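Local coordinates for cytidylyltransferase (Leptospira borgpetersenii serovar Hardjo-bovis, PDB 6OEW), which probably transfers a cytidylyl group from CTP to an acceptor, as a metal-binding nucleotidyltransferase of the GT-A type, at residues A[119-122]-A[123-127]. Sequence-based numbering, arbitrary orientation.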
ATOM      1  N   LEU A 119      -2.841  -9.480   9.857  1.00 28.74           N
ATOM      2  CA  LEU A 119      -4.069  -9.581  10.650  1.00 31.60           C
ATOM      3  C   LEU A 119      -5.288  -9.356   9.780  1.00 30.02           C
ATOM      4  O   LEU A 119      -6.321 -10.017   9.947  1.00 26.51           O
ATOM      5  CB  LEU A 119      -4.052  -8.561  11.790  1.00 30.32           C
ATOM      6  CG  LEU A 119      -3.155  -8.838  12.993  1.00 34.78           C
ATOM      7  CD1 LEU A 119      -3.074  -7.621  13.917  1.00 32.56           C
ATOM      8  CD2 LEU A 119      -3.702 -10.062  13.758  1.00 41.10           C
ATOM      9  N   MET A 120      -5.199  -8.391   8.862  1.00 25.48           N
ATOM     10  CA  MET A 120      -6.323  -8.097   7.987  1.00 26.91           C
ATOM     11  C   MET A 120      -6.577  -9.250   7.035  1.00 32.17           C
ATOM     12  O   MET A 120      -7.736  -9.611   6.793  1.00 28.51           O
ATOM     13  CB  MET A 120      -6.081  -6.790   7.219  1.00 27.81           C
ATOM     14  CG  MET A 120      -6.243  -5.556   8.106  1.00 30.72           C
ATOM     15  SD  MET A 120      -5.895  -4.006   7.210  1.00 27.94           S
ATOM     16  CE  MET A 120      -7.236  -3.979   6.024  1.00 25.59           C
ATOM     17  N   VAL A 121      -5.510  -9.852   6.499  1.00 26.51           N
ATOM     18  CA  VAL A 121      -5.709 -10.996   5.614  1.00 26.14           C
ATOM     19  C   VAL A 121      -6.331 -12.149   6.396  1.00 26.25           C
ATOM     20  O   VAL A 121      -7.239 -12.826   5.906  1.00 28.89           O
ATOM     21  CB  VAL A 121      -4.390 -11.429   4.947  1.00 27.62           C
ATOM     22  CG1 VAL A 121      -4.635 -12.708   4.165  1.00 30.92           C
ATOM     23  CG2 VAL A 121      -3.821 -10.328   3.994  1.00 26.78           C
ATOM     24  N   ASP A 122      -5.847 -12.386   7.628  1.00 27.31           N
ATOM     25  CA  ASP A 122      -6.402 -13.465   8.449  1.00 30.99           C
ATOM     26  C   ASP A 122      -7.894 -13.261   8.679  1.00 30.27           C
ATOM     27  O   ASP A 122      -8.687 -14.209   8.570  1.00 28.07           O
ATOM     28  CB  ASP A 122      -5.661 -13.542   9.792  1.00 30.58           C
ATOM     29  CG  ASP A 122      -4.348 -14.305   9.700  1.00 42.98           C
ATOM     30  OD1 ASP A 122      -4.053 -14.865   8.617  1.00 47.19           O
ATOM     31  OD2 ASP A 122      -3.612 -14.342  10.709  1.00 49.65           O
ATOM     32  N   LEU A 123      -8.297 -12.025   8.986  1.00 26.98           N
ATOM     33  CA  LEU A 123      -9.719 -11.735   9.157  1.00 26.62           C
ATOM     34  C   LEU A 123     -10.500 -12.023   7.875  1.00 28.81           C
ATOM     35  O   LEU A 123     -11.596 -12.604   7.921  1.00 28.49           O
ATOM     36  CB  LEU A 123      -9.901 -10.274   9.594  1.00 24.94           C
ATOM     37  CG  LEU A 123     -11.316  -9.808   9.986  1.00 27.99           C
ATOM     38  CD1 LEU A 123     -11.811 -10.487  11.275  1.00 30.61           C
ATOM     39  CD2 LEU A 123     -11.361  -8.298  10.149  1.00 28.40           C
ATOM     40  N   PHE A 124      -9.951 -11.614   6.723  1.00 29.29           N
ATOM     41  CA  PHE A 124     -10.606 -11.841   5.438  1.00 25.96           C
ATOM     42  C   PHE A 124     -10.785 -13.333   5.187  1.00 27.20           C
ATOM     43  O   PHE A 124     -11.895 -13.804   4.887  1.00 29.71           O
ATOM     44  CB  PHE A 124      -9.767 -11.165   4.324  1.00 25.15           C
ATOM     45  CG  PHE A 124     -10.474 -10.990   3.008  1.00 28.59           C
ATOM     46  CD1 PHE A 124     -10.929  -9.744   2.628  1.00 26.72           C
ATOM     47  CD2 PHE A 124     -10.660 -12.059   2.144  1.00 34.82           C
ATOM     48  CE1 PHE A 124     -11.542  -9.545   1.363  1.00 32.85           C
ATOM     49  CE2 PHE A 124     -11.297 -11.884   0.916  1.00 37.39           C
ATOM     50  CZ  PHE A 124     -11.728 -10.617   0.530  1.00 35.25           C
ATOM     51  N   LEU A 125      -9.711 -14.106   5.363  1.00 27.90           N
ATOM     52  CA  LEU A 125      -9.776 -15.540   5.077  1.00 28.11           C
ATOM     53  C   LEU A 125     -10.713 -16.274   6.035  1.00 35.02           C
ATOM     54  O   LEU A 125     -11.332 -17.274   5.651  1.00 32.52           O
ATOM     55  CB  LEU A 125      -8.378 -16.155   5.170  1.00 32.68           C
ATOM     56  CG  LEU A 125      -7.315 -15.677   4.173  1.00 34.67           C
ATOM     57  CD1 LEU A 125      -5.926 -16.086   4.639  1.00 34.81           C
ATOM     58  CD2 LEU A 125      -7.616 -16.288   2.818  1.00 41.41           C
ATOM     59  N   TYR A 126     -10.795 -15.822   7.286  1.00 27.80           N
ATOM     60  CA  TYR A 126     -11.649 -16.498   8.267  1.00 30.17           C
ATOM     61  C   TYR A 126     -13.128 -16.326   7.958  1.00 30.16           C
ATOM     62  O   TYR A 126     -13.952 -17.058   8.504  1.00 35.91           O
ATOM     63  CB  TYR A 126     -11.377 -15.920   9.645  1.00 30.52           C
ATOM     64  CG  TYR A 126     -11.500 -16.837  10.841  1.00 29.46           C
ATOM     65  CD1 TYR A 126     -10.810 -18.045  10.901  1.00 32.09           C
ATOM     66  CD2 TYR A 126     -12.254 -16.451  11.948  1.00 27.64           C
ATOM     67  CE1 TYR A 126     -10.881 -18.860  12.044  1.00 36.07           C
ATOM     68  CE2 TYR A 126     -12.338 -17.266  13.095  1.00 32.00           C
ATOM     69  CZ  TYR A 126     -11.636 -18.456  13.128  1.00 31.89           C
ATOM     70  OH  TYR A 126     -11.683 -19.242  14.257  1.00 34.08           O
ATOM     71  N   ASN A 127     -13.480 -15.348   7.143  1.00 32.90           N
ATOM     72  CA  ASN A 127     -14.856 -15.027   6.800  1.00 37.78           C
ATOM     73  C   ASN A 127     -15.092 -15.243   5.307  1.00 44.94           C
ATOM     74  O   ASN A 127     -15.796 -14.468   4.654  1.00 44.93           O
ATOM     75  CB  ASN A 127     -15.181 -13.585   7.186  1.00 33.12           C
ATOM     76  CG  ASN A 127     -15.262 -13.375   8.694  1.00 36.99           C
ATOM     77  OD1 ASN A 127     -16.278 -13.660   9.312  1.00 34.35           O
ATOM     78  ND2 ASN A 127     -14.193 -12.863   9.284  1.00 33.37           N
TER
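V121 and L125, one helical turn apart, run their side chains alongside each other in the same direction, with V121 CG1 3.6 Å from L125 CD1. The valine's CG1 stands anti to the backbone N (chi1 174°), which brings this methyl alongside the leucine. Between the same two residues runs the shortest of four successive i to i+4 bonds: L125 N gives its hydrogen to V121 O at 2.8 Å. L123 N and F124 N bond in the same manner to L119 O and M120 O, each at 3.0 Å. Y126 N bonds to D122 O at 2.9 Å, more bent, with an N-H...O angle of 149°.

The next N-H, of N127, shifts to F124 O at 3.2 Å and keeps only a weak bond to L123 O, while the side-chain ND2 of N127 turns back to L123 O over 2.9 Å, nearly in its own amide plane. An asparagine suits this place, since its amide can supply a donor to a carbonyl one turn back; OD1 accepts from R130. D122 OD2 forms a salt bridge with K49 and OD1 is hydrogen-bonded elsewhere, so both oxygens are satisfied and a charged residue suits this partly exposed position.

One face of helix 114-126 is buried against the central mixed sheet of the GT-A-type fold. There M120, long and flexible, V121, compact and beta-branched, and the broad ring of F124 all meet I150 of strand 149-152; V121 and F124 also touch strand 101-106, while M120 and F124 share L134 of strand 133-135.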